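Long-range contact in four helix bundle protein (Bacteroides thetaiotaomicron VPI-5482, PDB 2RLD), which is of unknown function but belongs to the 23S rRNA-intervening sequence family of four-helix bundles and binds calcium: residues R21-Y26 against Q41-G46. Numbering follows the deposited sequence.
Sequences RIVNLY and QILRSG. With EDO (1,2-ethanediol), chain L.
Leu43 sets one methyl squarely on the Tyr26 ring: CD2 of Leu43 stands 3.8 Å from the ring centroid and 6° off the normal, the geometry of a CH-pi contact over the face. Its approach to all six ring carbons is nearly even, which confirms the central placement. With CG of Tyr26 anti to the backbone N, the ring is carried toward the second helix, where Leu43 meets its face; Leu43 CB also packs 3.8 Å from Tyr26 CD1.

The remaining side-chain contacts are aliphatic. The other methyl of Leu43, CD1, turns to Val23, lying 4.2 Å from Val23 CG2. Leu25 and Ile42 cross at about a right angle, with Leu25 CD2 4.0 Å from Ile42 CD1. The extended chain of Ile42 (chi1 -160°, with CD1 continuing the zigzag) carries that methyl toward the first helix although its CB does not point there.

Ile22 packs chiefly on backbone. CG2 of Ile22 lies 3.4 Å from Ile42 O and also meets Leu43 CA; Ile22 CG1 rests 3.9 Å from Gly46 CA. Here the glycine has no side chain in the way, and the Ile22 and Gly46 backbones come close together. Ile42 O already accepts the helical bond from Gly46 N.

The segments belong to helices 7-32 and 38-57, antiparallel neighbours of the four-helix bundle, with local axes 9.2 Å apart at 175°. Helix 62-88 meets Ile42 through Trp82 and Leu83, helix 94-116 meets Leu25 through Ile100, and Val37 of a second subunit packs on Val23, Tyr26 and Leu43. With no hydrogen bond joining the two segments, their direct association rests on apolar packing and the methyl-ring contact, extending from the bundle interior to the subunit interface.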
loop_
_atom_site.group_PDB
_atom_site.type_symbol
_atom_site.label_atom_id
_atom_site.label_comp_id
_atom_site.label_asym_id
_atom_site.label_seq_id
_atom_site.Cartn_x
_atom_site.Cartn_y
_atom_site.Cartn_z
ATOM N N ARG C 21 -2.530 23.027 -2.231
ATOM C CA ARG C 21 -2.277 23.314 -0.833
ATOM C C ARG C 21 -1.831 22.037 -0.105
ATOM O O ARG C 21 -0.928 22.081 0.737
ATOM C CB ARG C 21 -3.521 23.883 -0.169
ATOM C CG ARG C 21 -3.943 25.250 -0.725
ATOM C CD ARG C 21 -4.698 26.048 0.349
ATOM N NE ARG C 21 -3.828 26.501 1.433
ATOM C CZ ARG C 21 -4.271 27.013 2.583
ATOM N NH1 ARG C 21 -5.578 27.122 2.812
ATOM N NH2 ARG C 21 -3.412 27.384 3.519
ATOM N N ILE C 22 -2.457 20.903 -0.427
ATOM C CA ILE C 22 -2.079 19.634 0.174
ATOM C C ILE C 22 -0.647 19.235 -0.205
ATOM O O ILE C 22 0.126 18.728 0.640
ATOM C CB ILE C 22 -3.126 18.549 -0.150
ATOM C CG1 ILE C 22 -4.419 18.841 0.620
ATOM C CG2 ILE C 22 -2.551 17.128 0.153
ATOM C CD1 ILE C 22 -4.249 18.675 2.162
ATOM N N VAL C 23 -0.269 19.476 -1.451
ATOM C CA VAL C 23 1.126 19.251 -1.850
ATOM C C VAL C 23 2.077 20.104 -1.020
ATOM O O VAL C 23 3.125 19.628 -0.544
ATOM C CB VAL C 23 1.344 19.449 -3.359
ATOM C CG1 VAL C 23 2.810 19.446 -3.737
ATOM C CG2 VAL C 23 0.653 18.376 -4.138
ATOM N N ASN C 24 1.751 21.376 -0.855
ATOM C CA ASN C 24 2.592 22.244 -0.015
ATOM C C ASN C 24 2.679 21.793 1.441
ATOM O O ASN C 24 3.762 21.850 2.067
ATOM C CB ASN C 24 2.102 23.691 -0.121
ATOM C CG ASN C 24 2.437 24.329 -1.460
ATOM O OD1 ASN C 24 3.352 23.901 -2.160
ATOM N ND2 ASN C 24 1.698 25.382 -1.809
ATOM N N LEU C 25 1.555 21.336 1.995
ATOM C CA LEU C 25 1.530 20.810 3.337
ATOM C C LEU C 25 2.402 19.579 3.461
ATOM O O LEU C 25 3.070 19.392 4.472
ATOM C CB LEU C 25 0.103 20.477 3.765
ATOM C CG LEU C 25 -0.041 19.897 5.175
ATOM C CD1 LEU C 25 0.451 20.892 6.264
ATOM C CD2 LEU C 25 -1.502 19.454 5.423
ATOM N N TYR C 26 2.343 18.714 2.461
ATOM C CA TYR C 26 3.195 17.522 2.431
ATOM C C TYR C 26 4.656 17.872 2.483
ATOM O O TYR C 26 5.416 17.331 3.308
ATOM C CB TYR C 26 2.886 16.685 1.201
ATOM C CG TYR C 26 3.750 15.467 1.089
ATOM C CD1 TYR C 26 3.478 14.342 1.837
ATOM C CD2 TYR C 26 4.847 15.454 0.252
ATOM C CE1 TYR C 26 4.267 13.238 1.765
ATOM C CE2 TYR C 26 5.632 14.339 0.141
ATOM C CZ TYR C 26 5.351 13.234 0.896
ATOM O OH TYR C 26 6.136 12.105 0.813
ATOM N N GLN C 41 -0.308 9.854 4.076
ATOM C CA GLN C 41 -1.736 9.543 4.104
ATOM C C GLN C 41 -2.542 10.734 3.611
ATOM O O GLN C 41 -3.418 10.595 2.762
ATOM C CB GLN C 41 -2.200 9.159 5.487
ATOM C CG GLN C 41 -1.600 7.888 6.028
ATOM C CD GLN C 41 -2.360 6.672 5.630
ATOM O OE1 GLN C 41 -2.860 6.585 4.507
ATOM N NE2 GLN C 41 -2.458 5.707 6.545
ATOM N N ILE C 42 -2.206 11.931 4.088
ATOM C CA ILE C 42 -2.992 13.111 3.740
ATOM C C ILE C 42 -2.669 13.631 2.348
ATOM O O ILE C 42 -3.532 14.236 1.700
ATOM C CB ILE C 42 -2.858 14.236 4.815
ATOM C CG1 ILE C 42 -4.037 15.203 4.690
ATOM C CG2 ILE C 42 -1.511 14.944 4.750
ATOM C CD1 ILE C 42 -4.013 16.365 5.670
ATOM N N LEU C 43 -1.448 13.400 1.864
ATOM C CA LEU C 43 -1.149 13.693 0.467
ATOM C C LEU C 43 -2.092 12.923 -0.439
ATOM O O LEU C 43 -2.675 13.473 -1.372
ATOM C CB LEU C 43 0.292 13.310 0.144
ATOM C CG LEU C 43 0.688 13.486 -1.323
ATOM C CD1 LEU C 43 0.584 14.942 -1.783
ATOM C CD2 LEU C 43 2.109 12.924 -1.503
ATOM N N ARG C 44 -2.276 11.646 -0.127
ATOM C CA ARG C 44 -3.166 10.796 -0.905
ATOM C C ARG C 44 -4.634 11.218 -0.800
ATOM O O ARG C 44 -5.311 11.426 -1.825
ATOM C CB ARG C 44 -3.011 9.332 -0.490
ATOM C CG ARG C 44 -3.856 8.360 -1.320
ATOM N N SER C 45 -5.145 11.364 0.414
ATOM C CA SER C 45 -6.552 11.672 0.568
ATOM C C SER C 45 -6.856 13.067 0.038
ATOM O O SER C 45 -7.821 13.242 -0.694
ATOM C CB SER C 45 -7.033 11.474 2.021
ATOM O OG SER C 45 -6.499 12.412 2.944
ATOM N N GLY C 46 -5.979 14.026 0.310
ATOM C CA GLY C 46 -6.242 15.428 -0.025
ATOM C C GLY C 46 -6.225 15.678 -1.527
ATOM O O GLY C 46 -6.972 16.508 -2.032
HETATM C C1 EDO L . -5.662 5.160 5.500
HETATM O O1 EDO L . -5.209 3.961 6.121
HETATM C C2 EDO L . -7.178 5.158 5.525
HETATM O O2 EDO L . -7.684 4.801 4.242
#